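TerD domain-containing protein (Streptomyces coelicolor A3, PDB 2QZ7) is of unknown function but belongs to the TerD family, named for tellurite resistance proteins, and binds sodium ions in its crystal. Local coordinates at residues 48-53 / 105-110; 31-36 / 125-130; 144-149 / 170-175. All blocks are in the same frame, centred on the assembly; numbering follows the deposited sequence.

Contact 1: residues 48-53 / 105-110; sequences ATTYAA and ARVIVG
Residues 48-52 and 105-110 run as neighbouring antiparallel strands, their axes 4.7 Å apart at closest and 163° between their directions. Thr49 and Ile108 form a hydrogen-bonded pair: Thr49 N gives to Ile108 O and Ile108 N to Thr49 O, each over 3.0 Å. The regular pattern ends at Tyr51, which faces both Ala105 and Arg106, a classic beta bulge. Tyr51 N bonds to Arg106 O at 2.9 Å, and Ala105 N reaches Tyr51 O at 3.0 Å. The bond from Arg106 N to the same oxygen is weak.

Tyr51, Thr49, Arg106 and Ile108 share one face of the sheet. The Tyr51 ring lies back along its own strand, with CG beside the backbone N (chi1 -59°). Its CE2 presses on Ile108 CG2 at 3.3 Å, and its OH is hydrogen-bonded to Thr49 OG1 at 2.9 Å, which ties down the far end of the ring. Arg106 is extended and carries NH1 over one ring face, near the rim. The cation-pi attraction is weak at most; the stronger hold on Arg106 is its salt bridge to Glu157. On the other face Ala48 CB meets Val109 CB at 4.1 Å, and Thr50 CG2 lies beside Val107 CG2.

There Ala48, Val107 and Val109 pack on Phe95 of strand 91-95, in the opposing sheet. Strand 62-64 flanks residues 48-52, and strand 152-160 flanks residues 105-110.

Contact 2: residues 31-36 / 125-130; sequences KWDPSP and VSNTGV. With NA (sodium ion), chain E; NA (sodium ion), chain C.
Trp32 lies alongside Val125: CD1 of its indole comes 3.9 Å from Val125 CG1, and both side chains point the same way. Val125 CG1 is anti to the backbone N (chi1 -172°), which turns this methyl to Trp32 CB as well as to the ring. The far end of the indole leads away from residues 125-130, and its NE1 is hydrogen-bonded to His42 O.

Lys31 pairs with Gly129 through Lys31 N to Gly129 O at 2.9 Å and Gly129 N to Lys31 O at 3.0 Å. The Lys31 chain runs extended across Gly129, its CE 4.1 Å from Gly129 CA. These residues join neighbouring inner strands 26-31 and 129-134 of one antiparallel sheet of the TerD domain, where the ladder opens into loops that bind sodium.

Past the strands, Asp33 N bonds to Ser126 O at 2.9 Å. One water links Asp33 O to Ser126 N, and another links Asp33 OD1 to Asn127 O. The two loops bind different sodium ions. Trp32 O binds one sodium ion at 2.3 Å, with Gly84 and Gly86 completing the protein ligands. Val125 O, at 2.4 Å, and Thr128 OG1, at 2.7 Å, hold another sodium ion together with Phe122 O and a water.

Contact 3: residues 144-149 / 170-175; sequences FERVAG and EAVRGF
Glu170 and Arg146 reach toward each other from opposite directions. The Glu170 chain is extended beyond CG, and the single oxygen OE1 accepts from both terminal nitrogens of the guanidinium, Arg146 NH1 at 3.0 Å and NH2 at 2.9 Å. OE1 lies within 2° of the guanidinium plane, so the salt bridge is made at its edge. The carboxylate plane is turned 83° from it. NH1 meets OE1 nearly along the C-O axis, whereas NH2 comes from above the carboxylate plane. Arg146 NH2 has a second acidic partner, Asp142. Two carboxylates around one guanidinium would be expected to stabilise its positive charge.

Val172 comes next on the same side of its strand and crosses Arg146 at about a right angle. Its CB and CG1 lie over one guanidinium face, offset toward the rim, while CG2 comes 3.4 Å from Arg146 NH2. CG1 also touches Val147 CG1 at 4.1 Å.

Arg173 turns its side chain from the loop, and Val147 CG1 meets the strand backbone here. At Gly174 that methyl sits over the main chain, 3.3 Å from Gly174 N. Val147 CG1 is set beside its own backbone N (chi1 -68°), which aims it at the strand.

Residues 144-149 belong to the loop between strands 137-142 and 152-160. It crosses from one antiparallel sheet to the other and lies against edge strand 166-175, a connection found in beta-sandwiches.

In the fold
Contacts 1 and 3 both reach the sheet that holds strands 44-52, 104-113 and 166-175, and their centres are 18 Å apart. Contact 2 belongs to the opposing sheet. Its centre is 26 Å from that of contact 1, on the opposite side of the chain's centre. Contacts 2 and 3 touch directly through Phe144: its CD2 lies 3.6 Å from Thr128 OG1, and its CZ 3.8 Å from Val130 CG1. Phe144 thus connects the loop of contact 3 to a sodium ligand of contact 2. The side chain of Val147 is about 8 Å from a sodium ion, while that of Val109 in contact 1 is about 12 Å from one.

Contact 1: residues 48-53 / 105-110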
loop_
_atom_site.group_PDB
_atom_site.type_symbol
_atom_site.label_atom_id
_atom_site.label_comp_id
_atom_site.label_asym_id
_atom_site.label_seq_id
_atom_site.Cartn_x
_atom_site.Cartn_y
_atom_site.Cartn_z
ATOM N N ALA A 48 3.002 -2.603 -2.516
ATOM C CA ALA A 48 3.513 -1.471 -3.309
ATOM C C ALA A 48 4.019 -1.942 -4.674
ATOM O O ALA A 48 4.383 -3.111 -4.841
ATOM C CB ALA A 48 4.658 -0.742 -2.563
ATOM N N THR A 49 4.006 -1.021 -5.636
ATOM C CA THR A 49 4.569 -1.227 -6.981
ATOM C C THR A 49 5.394 -0.064 -7.358
ATOM O O THR A 49 5.127 1.039 -6.922
ATOM C CB THR A 49 3.472 -1.402 -8.022
ATOM O OG1 THR A 49 2.393 -0.536 -7.670
ATOM C CG2 THR A 49 2.928 -2.890 -7.991
ATOM N N THR A 50 6.397 -0.326 -8.190
ATOM C CA THR A 50 7.313 0.681 -8.700
ATOM C C THR A 50 7.080 0.763 -10.219
ATOM O O THR A 50 6.591 -0.226 -10.844
ATOM C CB THR A 50 8.784 0.258 -8.416
ATOM O OG1 THR A 50 9.008 -1.046 -8.972
ATOM C CG2 THR A 50 9.020 0.175 -6.912
ATOM N N TYR A 51 7.372 1.949 -10.765
ATOM C CA TYR A 51 7.131 2.314 -12.179
ATOM C C TYR A 51 8.362 3.012 -12.755
ATOM O O TYR A 51 8.972 3.859 -12.087
ATOM C CB TYR A 51 5.859 3.187 -12.339
ATOM C CG TYR A 51 4.665 2.430 -11.801
ATOM C CD1 TYR A 51 3.918 1.574 -12.639
ATOM C CD2 TYR A 51 4.330 2.485 -10.443
ATOM C CE1 TYR A 51 2.853 0.829 -12.129
ATOM C CE2 TYR A 51 3.280 1.722 -9.925
ATOM C CZ TYR A 51 2.543 0.894 -10.784
ATOM O OH TYR A 51 1.489 0.123 -10.293
ATOM N N ALA A 52 8.720 2.606 -13.978
ATOM C CA ALA A 52 9.841 3.142 -14.757
ATOM C C ALA A 52 9.620 4.603 -15.094
ATOM O O ALA A 52 8.483 5.013 -15.364
ATOM C CB ALA A 52 10.022 2.348 -16.057
ATOM N N ALA A 53 10.715 5.368 -15.095
ATOM C CA ALA A 53 10.719 6.754 -15.568
ATOM C C ALA A 53 10.065 6.873 -16.943
ATOM O O ALA A 53 9.218 7.751 -17.136
ATOM C CB ALA A 53 12.131 7.321 -15.595
ATOM N N ALA A 105 10.684 6.080 -11.143
ATOM C CA ALA A 105 10.299 7.456 -10.867
ATOM C C ALA A 105 8.954 7.609 -10.182
ATOM O O ALA A 105 8.517 8.752 -9.882
ATOM C CB ALA A 105 10.353 8.331 -12.190
ATOM N N ARG A 106 8.288 6.477 -9.942
ATOM C CA ARG A 106 6.998 6.493 -9.278
ATOM C C ARG A 106 6.816 5.217 -8.461
ATOM O O ARG A 106 7.176 4.116 -8.924
ATOM C CB ARG A 106 5.884 6.636 -10.330
ATOM C CG ARG A 106 4.462 6.600 -9.784
ATOM C CD ARG A 106 3.493 7.097 -10.929
ATOM N NE ARG A 106 2.125 7.159 -10.426
ATOM C CZ ARG A 106 1.174 6.249 -10.627
ATOM N NH1 ARG A 106 1.393 5.152 -11.344
ATOM N NH2 ARG A 106 -0.020 6.450 -10.094
ATOM N N VAL A 107 6.276 5.388 -7.252
ATOM C CA VAL A 107 5.914 4.303 -6.381
ATOM C C VAL A 107 4.481 4.515 -5.890
ATOM O O VAL A 107 4.104 5.629 -5.507
ATOM C CB VAL A 107 6.888 4.184 -5.152
ATOM C CG1 VAL A 107 6.466 2.991 -4.245
ATOM C CG2 VAL A 107 8.316 4.026 -5.648
ATOM N N ILE A 108 3.670 3.466 -5.915
ATOM C CA ILE A 108 2.384 3.566 -5.290
ATOM C C ILE A 108 2.153 2.487 -4.273
ATOM O O ILE A 108 2.521 1.335 -4.485
ATOM C CB ILE A 108 1.222 3.820 -6.298
ATOM C CG1 ILE A 108 -0.174 3.561 -5.787
ATOM C CG2 ILE A 108 1.390 3.194 -7.655
ATOM C CD1 ILE A 108 -1.094 4.643 -6.573
ATOM N N VAL A 109 1.586 2.872 -3.139
ATOM C CA VAL A 109 1.371 1.877 -2.066
ATOM C C VAL A 109 -0.102 1.878 -1.712
ATOM O O VAL A 109 -0.752 2.914 -1.767
ATOM C CB VAL A 109 2.304 2.149 -0.843
ATOM C CG1 VAL A 109 2.027 3.477 -0.259
ATOM C CG2 VAL A 109 2.155 1.048 0.237
ATOM N N GLY A 110 -0.619 0.695 -1.406
ATOM C CA GLY A 110 -2.014 0.512 -1.059
ATOM C C GLY A 110 -2.190 -0.678 -0.118
ATOM O O GLY A 110 -1.200 -1.254 0.396
#

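Contact 2: residues 31-36 / 125-130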
loop_
_atom_site.group_PDB
_atom_site.type_symbol
_atom_site.label_atom_id
_atom_site.label_comp_id
_atom_site.label_asym_id
_atom_site.label_seq_id
_atom_site.Cartn_x
_atom_site.Cartn_y
_atom_site.Cartn_z
ATOM N N LYS A 31 -3.013 -1.319 10.631
ATOM C CA LYS A 31 -3.676 -2.055 11.729
ATOM C C LYS A 31 -5.053 -2.488 11.265
ATOM O O LYS A 31 -5.615 -1.876 10.360
ATOM C CB LYS A 31 -3.806 -1.157 12.986
ATOM C CG LYS A 31 -4.643 0.117 12.770
ATOM C CD LYS A 31 -4.810 0.904 14.086
ATOM C CE LYS A 31 -5.728 2.118 13.893
ATOM N NZ LYS A 31 -6.130 2.769 15.204
ATOM N N TRP A 32 -5.587 -3.533 11.899
ATOM C CA TRP A 32 -6.958 -4.012 11.728
ATOM C C TRP A 32 -7.304 -5.063 12.779
ATOM O O TRP A 32 -6.422 -5.740 13.323
ATOM C CB TRP A 32 -7.202 -4.561 10.311
ATOM C CG TRP A 32 -6.602 -5.925 9.982
ATOM C CD1 TRP A 32 -7.235 -7.164 10.057
ATOM C CD2 TRP A 32 -5.300 -6.175 9.449
ATOM N NE1 TRP A 32 -6.383 -8.151 9.597
ATOM C CE2 TRP A 32 -5.190 -7.576 9.232
ATOM C CE3 TRP A 32 -4.204 -5.336 9.111
ATOM C CZ2 TRP A 32 -4.023 -8.170 8.708
ATOM C CZ3 TRP A 32 -3.060 -5.914 8.586
ATOM C CH2 TRP A 32 -2.973 -7.329 8.394
ATOM N N ASP A 33 -8.582 -5.186 13.108
ATOM C CA ASP A 33 -8.988 -6.201 14.080
ATOM C C ASP A 33 -9.198 -7.559 13.434
ATOM O O ASP A 33 -9.697 -7.636 12.310
ATOM C CB ASP A 33 -10.250 -5.786 14.838
ATOM C CG ASP A 33 -10.006 -4.610 15.757
ATOM O OD1 ASP A 33 -8.823 -4.328 16.106
ATOM O OD2 ASP A 33 -11.011 -3.971 16.134
ATOM N N PRO A 34 -8.866 -8.642 14.166
ATOM C CA PRO A 34 -9.085 -9.983 13.653
ATOM C C PRO A 34 -10.593 -10.322 13.655
ATOM O O PRO A 34 -11.396 -9.546 14.177
ATOM C CB PRO A 34 -8.321 -10.856 14.650
ATOM C CG PRO A 34 -8.472 -10.098 15.969
ATOM C CD PRO A 34 -8.314 -8.660 15.538
ATOM N N SER A 35 -10.974 -11.470 13.059
ATOM C CA SER A 35 -12.372 -11.754 12.907
ATOM C C SER A 35 -12.948 -12.560 14.112
ATOM O O SER A 35 -12.223 -13.290 14.841
ATOM C CB SER A 35 -12.644 -12.499 11.579
ATOM O OG SER A 35 -11.679 -13.612 11.402
ATOM N N PRO A 36 -14.268 -12.429 14.310
ATOM C CA PRO A 36 -14.961 -13.256 15.298
ATOM C C PRO A 36 -14.631 -14.750 15.120
ATOM O O PRO A 36 -14.343 -15.208 13.988
ATOM C CB PRO A 36 -16.436 -12.969 15.002
ATOM C CG PRO A 36 -16.431 -11.550 14.455
ATOM C CD PRO A 36 -15.184 -11.484 13.618
ATOM N N VAL A 125 -14.423 -4.832 8.064
ATOM C CA VAL A 125 -13.269 -5.106 8.940
ATOM C C VAL A 125 -13.074 -3.932 9.914
ATOM O O VAL A 125 -12.880 -2.781 9.474
ATOM C CB VAL A 125 -11.928 -5.348 8.134
ATOM C CG1 VAL A 125 -10.791 -5.820 9.078
ATOM C CG2 VAL A 125 -12.120 -6.350 6.983
ATOM N N SER A 126 -13.128 -4.208 11.223
ATOM C CA SER A 126 -13.115 -3.125 12.220
ATOM C C SER A 126 -11.727 -2.563 12.542
ATOM O O SER A 126 -10.705 -3.277 12.525
ATOM C CB SER A 126 -13.971 -3.436 13.481
ATOM O OG SER A 126 -13.806 -4.749 13.967
ATOM N N ASN A 127 -11.701 -1.249 12.745
ATOM C CA ASN A 127 -10.501 -0.540 13.113
ATOM C C ASN A 127 -9.368 -0.737 12.130
ATOM O O ASN A 127 -8.217 -0.945 12.517
ATOM C CB ASN A 127 -10.096 -0.919 14.540
ATOM C CG ASN A 127 -11.064 -0.366 15.572
ATOM O OD1 ASN A 127 -11.782 -1.121 16.253
ATOM N ND2 ASN A 127 -11.103 0.963 15.682
ATOM N N THR A 128 -9.723 -0.695 10.840
ATOM C CA THR A 128 -8.754 -0.677 9.781
ATOM C C THR A 128 -8.156 0.708 9.766
ATOM O O THR A 128 -8.900 1.697 9.740
ATOM C CB THR A 128 -9.385 -0.936 8.407
ATOM O OG1 THR A 128 -10.391 0.054 8.164
ATOM C CG2 THR A 128 -9.979 -2.360 8.334
ATOM N N GLY A 129 -6.820 0.779 9.796
ATOM C CA GLY A 129 -6.118 2.070 9.788
ATOM C C GLY A 129 -4.740 1.999 9.160
ATOM O O GLY A 129 -4.042 0.983 9.253
ATOM N N VAL A 130 -4.330 3.091 8.546
ATOM C CA VAL A 130 -3.008 3.197 7.957
ATOM C C VAL A 130 -2.374 4.544 8.353
ATOM O O VAL A 130 -3.071 5.551 8.536
ATOM C CB VAL A 130 -3.083 2.979 6.394
ATOM C CG1 VAL A 130 -3.817 4.148 5.667
ATOM C CG2 VAL A 130 -1.718 2.697 5.792
HETATM NA NA NA E . -12.949 -0.715 8.302
HETATM NA NA NA C . -5.051 -6.124 15.113
HETATM O O HOH W 1 -4.409 -3.977 14.693
HETATM O O HOH W 2 -12.695 -6.773 12.168
HETATM O O HOH W 3 -7.163 -2.273 14.649
HETATM O O HOH W 4 -13.244 1.128 7.150
#

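Contact 3: residues 144-149 / 170-175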
loop_
_atom_site.group_PDB
_atom_site.type_symbol
_atom_site.label_atom_id
_atom_site.label_comp_id
_atom_site.label_asym_id
_atom_site.label_seq_id
_atom_site.Cartn_x
_atom_site.Cartn_y
_atom_site.Cartn_z
ATOM N N PHE A 144 -9.944 4.407 6.029
ATOM C CA PHE A 144 -10.580 3.828 4.834
ATOM C C PHE A 144 -12.089 4.081 4.727
ATOM O O PHE A 144 -12.809 3.350 4.016
ATOM C CB PHE A 144 -10.283 2.327 4.698
ATOM C CG PHE A 144 -8.794 1.979 4.674
ATOM C CD1 PHE A 144 -8.076 2.006 3.477
ATOM C CD2 PHE A 144 -8.137 1.606 5.847
ATOM C CE1 PHE A 144 -6.718 1.667 3.430
ATOM C CE2 PHE A 144 -6.783 1.270 5.831
ATOM C CZ PHE A 144 -6.073 1.292 4.613
ATOM N N GLU A 145 -12.558 5.129 5.408
ATOM C CA GLU A 145 -13.967 5.474 5.418
ATOM C C GLU A 145 -14.447 5.846 4.024
ATOM O O GLU A 145 -15.564 5.512 3.638
ATOM C CB GLU A 145 -14.236 6.614 6.401
ATOM C CG GLU A 145 -13.974 6.235 7.872
ATOM C CD GLU A 145 -12.587 6.677 8.382
ATOM O OE1 GLU A 145 -11.672 6.975 7.556
ATOM O OE2 GLU A 145 -12.433 6.730 9.632
ATOM N N ARG A 146 -13.584 6.511 3.262
ATOM C CA ARG A 146 -13.927 6.963 1.924
ATOM C C ARG A 146 -14.039 5.829 0.916
ATOM O O ARG A 146 -14.606 6.003 -0.165
ATOM C CB ARG A 146 -12.896 7.978 1.445
ATOM C CG ARG A 146 -13.184 9.389 1.947
ATOM C CD ARG A 146 -12.039 10.329 1.607
ATOM N NE ARG A 146 -10.753 9.916 2.196
ATOM C CZ ARG A 146 -9.586 10.420 1.814
ATOM N NH1 ARG A 146 -9.554 11.333 0.852
ATOM N NH2 ARG A 146 -8.463 10.040 2.396
ATOM N N VAL A 147 -13.477 4.681 1.275
ATOM C CA VAL A 147 -13.418 3.520 0.409
ATOM C C VAL A 147 -14.019 2.297 1.126
ATOM O O VAL A 147 -13.532 1.171 0.960
ATOM C CB VAL A 147 -11.943 3.243 -0.137
ATOM C CG1 VAL A 147 -11.511 4.355 -1.090
ATOM C CG2 VAL A 147 -10.905 3.068 1.003
ATOM N N ALA A 148 -15.087 2.535 1.903
ATOM C CA ALA A 148 -15.771 1.491 2.691
ATOM C C ALA A 148 -16.212 0.296 1.849
ATOM O O ALA A 148 -16.113 -0.848 2.307
ATOM C CB ALA A 148 -16.981 2.072 3.450
ATOM N N GLY A 149 -16.686 0.564 0.625
ATOM C CA GLY A 149 -17.126 -0.491 -0.297
ATOM C C GLY A 149 -16.046 -1.240 -1.086
ATOM O O GLY A 149 -16.355 -2.168 -1.826
ATOM N N GLU A 170 -1.254 12.204 -1.336
ATOM C CA GLU A 170 -2.332 11.369 -0.886
ATOM C C GLU A 170 -3.024 10.794 -2.127
ATOM O O GLU A 170 -3.342 11.524 -3.059
ATOM C CB GLU A 170 -3.317 12.171 -0.052
ATOM C CG GLU A 170 -4.285 11.308 0.738
ATOM C CD GLU A 170 -5.434 12.102 1.313
ATOM O OE1 GLU A 170 -6.599 11.743 1.020
ATOM O OE2 GLU A 170 -5.177 13.097 2.023
ATOM N N ALA A 171 -3.237 9.481 -2.150
ATOM C CA ALA A 171 -3.876 8.879 -3.307
ATOM C C ALA A 171 -4.783 7.752 -2.837
ATOM O O ALA A 171 -4.575 6.571 -3.163
ATOM C CB ALA A 171 -2.830 8.400 -4.328
ATOM N N VAL A 172 -5.786 8.124 -2.048
ATOM C CA VAL A 172 -6.750 7.154 -1.509
ATOM C C VAL A 172 -7.835 6.918 -2.555
ATOM O O VAL A 172 -8.647 7.796 -2.829
ATOM C CB VAL A 172 -7.383 7.653 -0.186
ATOM C CG1 VAL A 172 -8.427 6.633 0.365
ATOM C CG2 VAL A 172 -6.309 7.933 0.841
ATOM N N ARG A 173 -7.852 5.724 -3.136
ATOM C CA ARG A 173 -8.782 5.406 -4.231
ATOM C C ARG A 173 -9.182 3.949 -4.066
ATOM O O ARG A 173 -8.320 3.089 -3.866
ATOM C CB ARG A 173 -8.078 5.625 -5.580
ATOM C CG ARG A 173 -8.859 5.237 -6.868
ATOM C CD ARG A 173 -7.900 5.362 -8.091
ATOM N NE ARG A 173 -8.332 4.709 -9.333
ATOM C CZ ARG A 173 -7.503 4.312 -10.314
ATOM N NH1 ARG A 173 -6.182 4.464 -10.190
ATOM N NH2 ARG A 173 -7.989 3.745 -11.429
ATOM N N GLY A 174 -10.478 3.665 -4.132
ATOM C CA GLY A 174 -10.954 2.297 -3.957
ATOM C C GLY A 174 -10.942 1.457 -5.231
ATOM O O GLY A 174 -11.104 1.986 -6.325
ATOM N N PHE A 175 -10.790 0.140 -5.073
ATOM C CA PHE A 175 -10.818 -0.828 -6.188
ATOM C C PHE A 175 -11.648 -2.045 -5.773
ATOM O O PHE A 175 -11.969 -2.213 -4.583
ATOM C CB PHE A 175 -9.389 -1.316 -6.444
ATOM C CG PHE A 175 -8.483 -0.281 -7.048
ATOM C CD1 PHE A 175 -8.125 -0.366 -8.392
ATOM C CD2 PHE A 175 -7.990 0.779 -6.281
ATOM C CE1 PHE A 175 -7.267 0.603 -8.972
ATOM C CE2 PHE A 175 -7.141 1.755 -6.834
ATOM C CZ PHE A 175 -6.766 1.652 -8.172
#